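Local coordinates for LPP20 lipofamily protein (Helicobacter pylori R046Wa, PDB 4KZS) that is a secreted protein of unknown function, built round a three-helix bundle and possibly connected with the outer membrane and the Tol-Pal system, at residues 81-86 / 97-102; 119-124 / 138-143; 146-151 / 162-167. One frame throughout, in Å; residues are numbered along the deposited sequence.

Interaction 1. Residues 81-86 / 97-102; sequences NNVEIV and TRVRIN
Glu84 and Arg100 face each other as a hydrogen-bonded pair in a beta hairpin, where strand 84-91 runs antiparallel to strand 94-102, the middle strand of a three-stranded sheet. Their backbones exchange two bonds, Glu84 N to Arg100 O and Arg100 N to Glu84 O, each 3.0 Å. One pair further, Ile85 and Val99 form the non-hydrogen-bonded pair, and Val86 N then donates to Arg98 O at 2.7 Å. The short segments run at 134°, well away from exactly antiparallel.

The close-packed side carries Val83, Val99 and Ile101, which rest on helix 29-53 through Leu37, Leu40 and Ile44 respectively. The two methyl branches of Val83 divide the work: CG2 meets Val99 CB at 4.0 Å, while CG1 reaches Ile101 CD1 at 4.1 Å, the two chains crossing at about a right angle. Ile85 is exposed, but its CD1 still packs on Val99 CG1 at 3.6 Å.

The other side is more open to solvent and mixes charge with aliphatic contact. Val86 divides its methyls between two arginines, CG1 near CD and NH1 of Arg98, the latter bonded to Asn87, and CG2 against CG and CD of Arg100. Arg100 leaves its backbone with CG between N and the carbonyl carbon (chi1 64°) and then runs extended to its guanidinium. Tyr19 makes a cation-pi contact with Arg100 and bonds through its hydroxyl to Glu84 OE1, while Tyr21 is bonded to Arg100 NH1. Glu84 OE2 sits in the guanidinium plane and completes a salt bridge with Arg100 NE at 2.7 Å, although NE approaches that oxygen from above the carboxylate plane.

Interaction 2. Residues 119-124 / 138-143; sequences GQFSTL and KSMGDL
The Phe121 ring reaches across to Met140, whose sulfur stands oblique to it: SD is 4.8 Å from the ring centroid and 30° off the normal, a Met-aromatic contact. Two groups meet the ring at its edge. Met140 O lies in the ring plane, and Leu143 CD1 comes near that plane at 3.6 Å from Phe121 CD1. Tyr167 of helix 165-172 adds an edge-to-face ring contact. Phe121 holds its CG anti to the backbone N (chi1 -160°), which carries the ring across to the opposing helix.

The other flat group, the Gln120 amide, has Leu143 as its neighbour. Its extended chain crosses the leucine at about a right angle and brings NE2 to 3.7 Å from Leu143 CD2. Leu143 is thus shared: CD2 serves the glutamine, whereas CD1 also packs on Leu124 CD1 at 3.7 Å. Leu124 packs beside it, with CB against Met140 CG (3.8 Å) and CD1 also touching Ser139 CB.

The contact is largely apolar, with Met140 continuing onto Tyr171. Such side-chain packing joins the end of helix 103-121 and the residues just after it to the early part of helix 135-157 in a helical hairpin, consistent with a three-helix bundle.

Interaction 3. Residues 146-151 / 162-167; sequences KAMPIE and GSLENY
Leu164 sends its side chain from the approach to helix 165-172 straight at the flank of helix 135-157, where Ala147, Met148 and Glu151 receive it. From CB, which points toward that helix, the chain continues to CG, placed anti to the carbonyl carbon (chi1 -72°). CG lies 3.7 Å from Glu151 OE1. The branch CD1 makes most of the contact: it has Ala147 CB at 3.9 Å and Met148 CG at 4.0 Å, and Glu151 OE1 stands 3.4 Å from it. The side chain also touches Tyr114 of helix 103-121, so the leucine meets two helices at once.

Glu151 comes from the opposite direction. Its CG is anti to the backbone N (chi1 164°) and the chain stays extended, bringing the carboxylate up to meet the leucine tip. This polar group beside a methyl has a partner of its own, for OE1 is hydrogen-bonded to the Tyr114 hydroxyl, which probably steadies the carboxylate. OE2 accepts a weak bond from a water at 3.4 Å, and the same water donates to Gly162 O at 3.2 Å, a loose water bridge between Glu151 and the poorly ordered Gly162.

This buried loop leucine ties the approach to helix 165-172 onto helices 135-157 and 103-121, in a protein described as a three-helix bundle.

Interactions 2 and 3 belong to one helical unit, with centres 12 Å apart. Both draw on helix 135-157, its early turns in interaction 2 and later ones in interaction 3, and they adjoin through Tyr167, next to Phe121 and Ser122. Interaction 1 stands apart, its centre 31 Å from that of interaction 2 and 28 Å from that of interaction 3, with about 11 Å between the nearest atoms of interactions 1 and 3. The chain nevertheless connects them: strand 94-102 passes straight into helix 103-121, and Asn102, its side chain bonded to Leu105 N, is the N-cap at this junction between the sheet and the helices.

Interaction 1. Residues 81-86 / 97-102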
loop_
_atom_site.group_PDB
_atom_site.type_symbol
_atom_site.label_atom_id
_atom_site.label_comp_id
_atom_site.label_asym_id
_atom_site.label_seq_id
_atom_site.Cartn_x
_atom_site.Cartn_y
_atom_site.Cartn_z
ATOM N N ASN A 81 -9.515 2.925 -17.536
ATOM C CA ASN A 81 -10.235 1.702 -17.991
ATOM C C ASN A 81 -10.248 0.888 -19.347
ATOM O O ASN A 81 -9.522 -0.128 -19.606
ATOM C CB ASN A 81 -11.680 2.097 -17.857
ATOM C CG ASN A 81 -11.880 3.161 -16.782
ATOM O OD1 ASN A 81 -11.191 4.214 -16.772
ATOM N ND2 ASN A 81 -12.808 2.891 -15.853
ATOM N N ASN A 82 -11.138 1.375 -20.196
ATOM C CA ASN A 82 -11.345 0.957 -21.542
ATOM C C ASN A 82 -11.688 2.311 -22.291
ATOM O O ASN A 82 -12.856 2.845 -22.145
ATOM C CB ASN A 82 -12.558 0.081 -21.560
ATOM C CG ASN A 82 -13.787 0.786 -20.965
ATOM O OD1 ASN A 82 -14.474 1.554 -21.691
ATOM N ND2 ASN A 82 -14.072 0.554 -19.650
ATOM N N VAL A 83 -10.680 2.833 -23.036
ATOM C CA VAL A 83 -10.599 4.160 -23.669
ATOM C C VAL A 83 -10.751 3.947 -25.177
ATOM O O VAL A 83 -10.582 2.820 -25.642
ATOM C CB VAL A 83 -9.165 4.749 -23.471
ATOM C CG1 VAL A 83 -8.660 4.517 -22.068
ATOM C CG2 VAL A 83 -8.119 4.136 -24.433
ATOM N N GLU A 84 -10.967 4.993 -25.973
ATOM C CA GLU A 84 -11.193 4.793 -27.423
ATOM C C GLU A 84 -9.945 4.698 -28.321
ATOM O O GLU A 84 -8.953 5.419 -28.134
ATOM C CB GLU A 84 -12.089 5.876 -27.971
ATOM C CG GLU A 84 -13.132 6.402 -27.012
ATOM C CD GLU A 84 -13.954 7.495 -27.647
ATOM O OE1 GLU A 84 -15.048 7.792 -27.100
ATOM O OE2 GLU A 84 -13.520 8.041 -28.703
ATOM N N ILE A 85 -10.004 3.793 -29.292
ATOM C CA ILE A 85 -8.994 3.699 -30.360
ATOM C C ILE A 85 -9.386 4.603 -31.539
ATOM O O ILE A 85 -10.405 4.398 -32.182
ATOM C CB ILE A 85 -8.838 2.258 -30.873
ATOM C CG1 ILE A 85 -8.491 1.291 -29.737
ATOM C CG2 ILE A 85 -7.757 2.197 -31.938
ATOM C CD1 ILE A 85 -7.180 1.588 -29.058
ATOM N N VAL A 86 -8.616 5.638 -31.798
ATOM C CA VAL A 86 -8.990 6.558 -32.854
ATOM C C VAL A 86 -8.246 6.270 -34.149
ATOM O O VAL A 86 -8.746 6.592 -35.201
ATOM C CB VAL A 86 -8.830 8.013 -32.409
ATOM C CG1 VAL A 86 -8.917 8.971 -33.595
ATOM C CG2 VAL A 86 -9.940 8.350 -31.442
ATOM N N THR A 97 -0.888 3.519 -33.248
ATOM C CA THR A 97 -2.176 3.497 -32.535
ATOM C C THR A 97 -2.351 4.892 -31.928
ATOM O O THR A 97 -1.377 5.535 -31.405
ATOM C CB THR A 97 -2.187 2.424 -31.421
ATOM O OG1 THR A 97 -1.960 1.123 -31.986
ATOM C CG2 THR A 97 -3.515 2.355 -30.721
ATOM N N ARG A 98 -3.562 5.414 -32.027
ATOM C CA ARG A 98 -3.823 6.624 -31.287
ATOM C C ARG A 98 -5.128 6.438 -30.494
ATOM O O ARG A 98 -6.046 5.805 -30.975
ATOM C CB ARG A 98 -3.889 7.752 -32.277
ATOM C CG ARG A 98 -4.266 9.099 -31.710
ATOM C CD ARG A 98 -5.134 9.674 -32.819
ATOM N NE ARG A 98 -4.752 11.034 -33.036
ATOM C CZ ARG A 98 -5.413 11.880 -33.784
ATOM N NH1 ARG A 98 -6.479 11.504 -34.476
ATOM N NH2 ARG A 98 -4.953 13.100 -33.862
ATOM N N VAL A 99 -5.173 6.967 -29.278
ATOM C CA VAL A 99 -6.228 6.697 -28.337
ATOM C C VAL A 99 -6.592 7.996 -27.728
ATOM O O VAL A 99 -5.842 8.940 -27.792
ATOM C CB VAL A 99 -5.795 5.800 -27.173
ATOM C CG1 VAL A 99 -5.404 4.443 -27.670
ATOM C CG2 VAL A 99 -4.585 6.376 -26.504
ATOM N N ARG A 100 -7.805 8.064 -27.200
ATOM C CA ARG A 100 -8.271 9.240 -26.509
ATOM C C ARG A 100 -9.261 8.859 -25.445
ATOM O O ARG A 100 -9.766 7.700 -25.394
ATOM C CB ARG A 100 -8.930 10.168 -27.487
ATOM C CG ARG A 100 -10.178 9.585 -28.107
ATOM C CD ARG A 100 -10.799 10.621 -29.008
ATOM N NE ARG A 100 -12.151 10.231 -29.412
ATOM C CZ ARG A 100 -13.017 11.072 -29.992
ATOM N NH1 ARG A 100 -12.680 12.325 -30.270
ATOM N NH2 ARG A 100 -14.210 10.663 -30.320
ATOM N N ILE A 101 -9.566 9.821 -24.585
ATOM C CA ILE A 101 -10.565 9.581 -23.548
ATOM C C ILE A 101 -11.171 10.865 -23.201
ATOM O O ILE A 101 -10.480 11.880 -23.167
ATOM C CB ILE A 101 -9.955 9.014 -22.270
ATOM C CG1 ILE A 101 -11.060 8.606 -21.308
ATOM C CG2 ILE A 101 -8.958 9.999 -21.615
ATOM C CD1 ILE A 101 -10.611 7.583 -20.258
ATOM N N ASN A 102 -12.476 10.805 -22.964
ATOM C CA ASN A 102 -13.283 11.922 -22.523
ATOM C C ASN A 102 -12.810 12.442 -21.168
ATOM O O ASN A 102 -12.676 11.701 -20.225
ATOM C CB ASN A 102 -14.703 11.424 -22.404
ATOM C CG ASN A 102 -15.647 12.519 -22.025
ATOM O OD1 ASN A 102 -15.774 12.862 -20.850
ATOM N ND2 ASN A 102 -16.322 13.078 -23.012
#

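Interaction 2. Residues 119-124 / 138-143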
loop_
_atom_site.group_PDB
_atom_site.type_symbol
_atom_site.label_atom_id
_atom_site.label_comp_id
_atom_site.label_asym_id
_atom_site.label_seq_id
_atom_site.Cartn_x
_atom_site.Cartn_y
_atom_site.Cartn_z
ATOM N N GLY A 119 -14.483 2.464 0.471
ATOM C CA GLY A 119 -15.195 1.306 0.949
ATOM C C GLY A 119 -14.356 0.037 1.004
ATOM O O GLY A 119 -14.866 -1.058 1.262
ATOM N N GLN A 120 -13.072 0.141 0.737
ATOM C CA GLN A 120 -12.258 -1.030 0.947
ATOM C C GLN A 120 -11.620 -0.897 2.320
ATOM O O GLN A 120 -11.117 -1.879 2.862
ATOM C CB GLN A 120 -11.177 -1.112 -0.101
ATOM C CG GLN A 120 -10.431 -2.404 0.005
ATOM C CD GLN A 120 -9.388 -2.526 -1.052
ATOM O OE1 GLN A 120 -9.540 -1.971 -2.147
ATOM N NE2 GLN A 120 -8.302 -3.252 -0.741
ATOM N N PHE A 121 -11.616 0.334 2.849
ATOM C CA PHE A 121 -10.889 0.676 4.057
ATOM C C PHE A 121 -11.723 0.180 5.187
ATOM O O PHE A 121 -11.214 -0.475 6.094
ATOM C CB PHE A 121 -10.728 2.194 4.197
ATOM C CG PHE A 121 -9.611 2.619 5.120
ATOM C CD1 PHE A 121 -8.281 2.480 4.734
ATOM C CD2 PHE A 121 -9.879 3.176 6.362
ATOM C CE1 PHE A 121 -7.244 2.885 5.569
ATOM C CE2 PHE A 121 -8.850 3.594 7.200
ATOM C CZ PHE A 121 -7.529 3.452 6.798
ATOM N N SER A 122 -13.018 0.492 5.106
ATOM C CA SER A 122 -13.986 0.070 6.109
ATOM C C SER A 122 -13.878 -1.426 6.379
ATOM O O SER A 122 -14.049 -1.859 7.509
ATOM C CB SER A 122 -15.390 0.446 5.684
ATOM O OG SER A 122 -15.619 -0.078 4.395
ATOM N N THR A 123 -13.531 -2.205 5.357
ATOM C CA THR A 123 -13.347 -3.656 5.512
ATOM C C THR A 123 -11.952 -4.049 6.045
ATOM O O THR A 123 -11.549 -5.226 5.996
ATOM C CB THR A 123 -13.666 -4.434 4.206
ATOM O OG1 THR A 123 -12.482 -4.583 3.406
ATOM C CG2 THR A 123 -14.803 -3.767 3.429
ATOM N N LEU A 124 -11.226 -3.060 6.552
ATOM C CA LEU A 124 -9.884 -3.284 7.057
ATOM C C LEU A 124 -9.710 -2.821 8.497
ATOM O O LEU A 124 -8.718 -3.161 9.127
ATOM C CB LEU A 124 -8.870 -2.594 6.156
ATOM C CG LEU A 124 -8.388 -3.421 4.981
ATOM C CD1 LEU A 124 -7.425 -2.589 4.144
ATOM C CD2 LEU A 124 -7.720 -4.681 5.500
ATOM N N LYS A 138 -0.399 -2.395 6.800
ATOM C CA LYS A 138 0.213 -2.070 5.516
ATOM C C LYS A 138 -0.867 -1.783 4.465
ATOM O O LYS A 138 -0.745 -0.863 3.670
ATOM C CB LYS A 138 1.071 -3.235 5.043
ATOM C CG LYS A 138 1.739 -3.015 3.683
ATOM C CD LYS A 138 2.722 -1.844 3.720
ATOM C CE LYS A 138 3.601 -1.729 2.481
ATOM N NZ LYS A 138 4.889 -1.105 2.924
ATOM N N SER A 139 -1.930 -2.571 4.475
ATOM C CA SER A 139 -2.972 -2.375 3.506
ATOM C C SER A 139 -3.625 -1.043 3.772
ATOM O O SER A 139 -3.709 -0.235 2.859
ATOM C CB SER A 139 -3.957 -3.565 3.448
ATOM O OG SER A 139 -3.332 -4.722 2.854
ATOM N N MET A 140 -4.027 -0.767 5.015
ATOM C CA MET A 140 -4.620 0.554 5.288
ATOM C C MET A 140 -3.699 1.688 4.857
ATOM O O MET A 140 -4.163 2.727 4.295
ATOM C CB MET A 140 -4.973 0.733 6.735
ATOM C CG MET A 140 -5.977 -0.290 7.200
ATOM S SD MET A 140 -6.479 -0.152 8.935
ATOM C CE MET A 140 -7.195 1.468 8.988
ATOM N N GLY A 141 -2.403 1.506 5.106
ATOM C CA GLY A 141 -1.419 2.517 4.691
ATOM C C GLY A 141 -1.459 2.749 3.187
ATOM O O GLY A 141 -1.555 3.897 2.709
ATOM N N ASP A 142 -1.424 1.647 2.438
ATOM C CA ASP A 142 -1.532 1.721 0.976
ATOM C C ASP A 142 -2.783 2.440 0.422
ATOM O O ASP A 142 -2.646 3.303 -0.476
ATOM C CB ASP A 142 -1.373 0.338 0.367
ATOM C CG ASP A 142 -0.033 -0.297 0.721
ATOM O OD1 ASP A 142 0.976 0.443 0.704
ATOM O OD2 ASP A 142 0.006 -1.528 1.008
ATOM N N LEU A 143 -3.967 2.091 0.950
ATOM C CA LEU A 143 -5.199 2.681 0.475
ATOM C C LEU A 143 -5.111 4.204 0.606
ATOM O O LEU A 143 -5.338 4.968 -0.367
ATOM C CB LEU A 143 -6.413 2.121 1.236
ATOM C CG LEU A 143 -6.631 0.594 1.298
ATOM C CD1 LEU A 143 -8.002 0.312 1.870
ATOM C CD2 LEU A 143 -6.514 -0.129 -0.039
#

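Interaction 3. Residues 146-151 / 162-167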
loop_
_atom_site.group_PDB
_atom_site.type_symbol
_atom_site.label_atom_id
_atom_site.label_comp_id
_atom_site.label_asym_id
_atom_site.label_seq_id
_atom_site.Cartn_x
_atom_site.Cartn_y
_atom_site.Cartn_z
ATOM N N LYS A 146 -2.881 5.635 -1.956
ATOM C CA LYS A 146 -3.478 5.747 -3.315
ATOM C C LYS A 146 -4.530 6.847 -3.325
ATOM O O LYS A 146 -4.527 7.702 -4.211
ATOM C CB LYS A 146 -4.159 4.469 -3.749
ATOM C CG LYS A 146 -3.338 3.189 -3.738
ATOM C CD LYS A 146 -2.832 2.876 -5.135
ATOM C CE LYS A 146 -2.267 1.464 -5.262
ATOM N NZ LYS A 146 -1.842 1.190 -6.673
ATOM N N ALA A 147 -5.406 6.839 -2.323
ATOM C CA ALA A 147 -6.527 7.788 -2.212
ATOM C C ALA A 147 -6.135 9.259 -2.180
ATOM O O ALA A 147 -6.785 10.106 -2.816
ATOM C CB ALA A 147 -7.398 7.465 -0.982
ATOM N N MET A 148 -5.123 9.618 -1.412
ATOM C CA MET A 148 -4.899 11.037 -1.262
ATOM C C MET A 148 -4.559 11.743 -2.577
ATOM O O MET A 148 -5.119 12.800 -2.908
ATOM C CB MET A 148 -3.812 11.263 -0.247
ATOM C CG MET A 148 -4.321 11.099 1.146
ATOM S SD MET A 148 -2.961 11.250 2.291
ATOM C CE MET A 148 -2.505 12.976 1.971
ATOM N N PRO A 149 -3.625 11.177 -3.347
ATOM C CA PRO A 149 -3.432 11.821 -4.651
ATOM C C PRO A 149 -4.727 11.864 -5.509
ATOM O O PRO A 149 -5.062 12.948 -6.079
ATOM C CB PRO A 149 -2.328 10.972 -5.305
ATOM C CG PRO A 149 -1.638 10.277 -4.162
ATOM C CD PRO A 149 -2.725 10.022 -3.146
ATOM N N ILE A 150 -5.449 10.726 -5.594
ATOM C CA ILE A 150 -6.671 10.688 -6.418
ATOM C C ILE A 150 -7.526 11.795 -5.929
ATOM O O ILE A 150 -8.092 12.543 -6.713
ATOM C CB ILE A 150 -7.409 9.319 -6.367
ATOM C CG1 ILE A 150 -6.532 8.278 -7.080
ATOM C CG2 ILE A 150 -8.808 9.420 -6.997
ATOM C CD1 ILE A 150 -6.951 6.844 -6.945
ATOM N N GLU A 151 -7.582 11.951 -4.618
ATOM C CA GLU A 151 -8.505 12.963 -4.078
ATOM C C GLU A 151 -8.063 14.373 -4.359
ATOM O O GLU A 151 -8.902 15.264 -4.553
ATOM C CB GLU A 151 -8.683 12.792 -2.602
ATOM C CG GLU A 151 -9.279 13.994 -1.942
ATOM C CD GLU A 151 -9.331 13.814 -0.456
ATOM O OE1 GLU A 151 -10.148 12.974 -0.003
ATOM O OE2 GLU A 151 -8.563 14.517 0.241
ATOM N N GLY A 162 -15.356 14.813 -0.333
ATOM C CA GLY A 162 -15.045 15.443 0.954
ATOM C C GLY A 162 -13.868 14.972 1.812
ATOM O O GLY A 162 -12.863 15.697 1.913
ATOM N N SER A 163 -13.961 13.796 2.455
ATOM C CA SER A 163 -12.966 13.507 3.515
ATOM C C SER A 163 -12.329 12.137 3.825
ATOM O O SER A 163 -12.992 11.089 3.929
ATOM C CB SER A 163 -13.394 14.112 4.836
ATOM O OG SER A 163 -12.291 14.032 5.714
ATOM N N LEU A 164 -11.014 12.207 4.047
ATOM C CA LEU A 164 -10.225 11.078 4.531
ATOM C C LEU A 164 -9.784 11.286 5.965
ATOM O O LEU A 164 -9.488 10.319 6.656
ATOM C CB LEU A 164 -9.002 10.840 3.657
ATOM C CG LEU A 164 -9.346 10.249 2.294
ATOM C CD1 LEU A 164 -8.219 10.468 1.294
ATOM C CD2 LEU A 164 -9.685 8.781 2.429
ATOM N N GLU A 165 -9.756 12.543 6.404
ATOM C CA GLU A 165 -9.355 12.921 7.764
ATOM C C GLU A 165 -9.779 11.914 8.826
ATOM O O GLU A 165 -9.028 11.614 9.754
ATOM C CB GLU A 165 -9.909 14.294 8.135
ATOM C CG GLU A 165 -9.969 14.556 9.638
ATOM C CD GLU A 165 -9.936 16.023 9.999
ATOM O OE1 GLU A 165 -10.197 16.334 11.190
ATOM O OE2 GLU A 165 -9.648 16.854 9.100
ATOM N N ASN A 166 -10.981 11.388 8.678
ATOM C CA ASN A 166 -11.504 10.485 9.659
ATOM C C ASN A 166 -10.808 9.174 9.628
ATOM O O ASN A 166 -10.576 8.561 10.661
ATOM C CB ASN A 166 -12.975 10.248 9.405
ATOM C CG ASN A 166 -13.767 10.294 10.672
ATOM O OD1 ASN A 166 -13.817 9.306 11.411
ATOM N ND2 ASN A 166 -14.368 11.467 10.964
ATOM N N TYR A 167 -10.516 8.725 8.421
ATOM C CA TYR A 167 -9.891 7.453 8.244
ATOM C C TYR A 167 -8.474 7.547 8.711
ATOM O O TYR A 167 -7.958 6.635 9.334
ATOM C CB TYR A 167 -9.895 7.093 6.791
ATOM C CG TYR A 167 -11.114 6.351 6.355
ATOM C CD1 TYR A 167 -11.675 5.363 7.151
ATOM C CD2 TYR A 167 -11.674 6.595 5.113
ATOM C CE1 TYR A 167 -12.782 4.655 6.732
ATOM C CE2 TYR A 167 -12.776 5.886 4.682
ATOM C CZ TYR A 167 -13.332 4.920 5.496
ATOM O OH TYR A 167 -14.431 4.201 5.079
HETATM O O HOH W 1 -9.933 15.488 3.224
#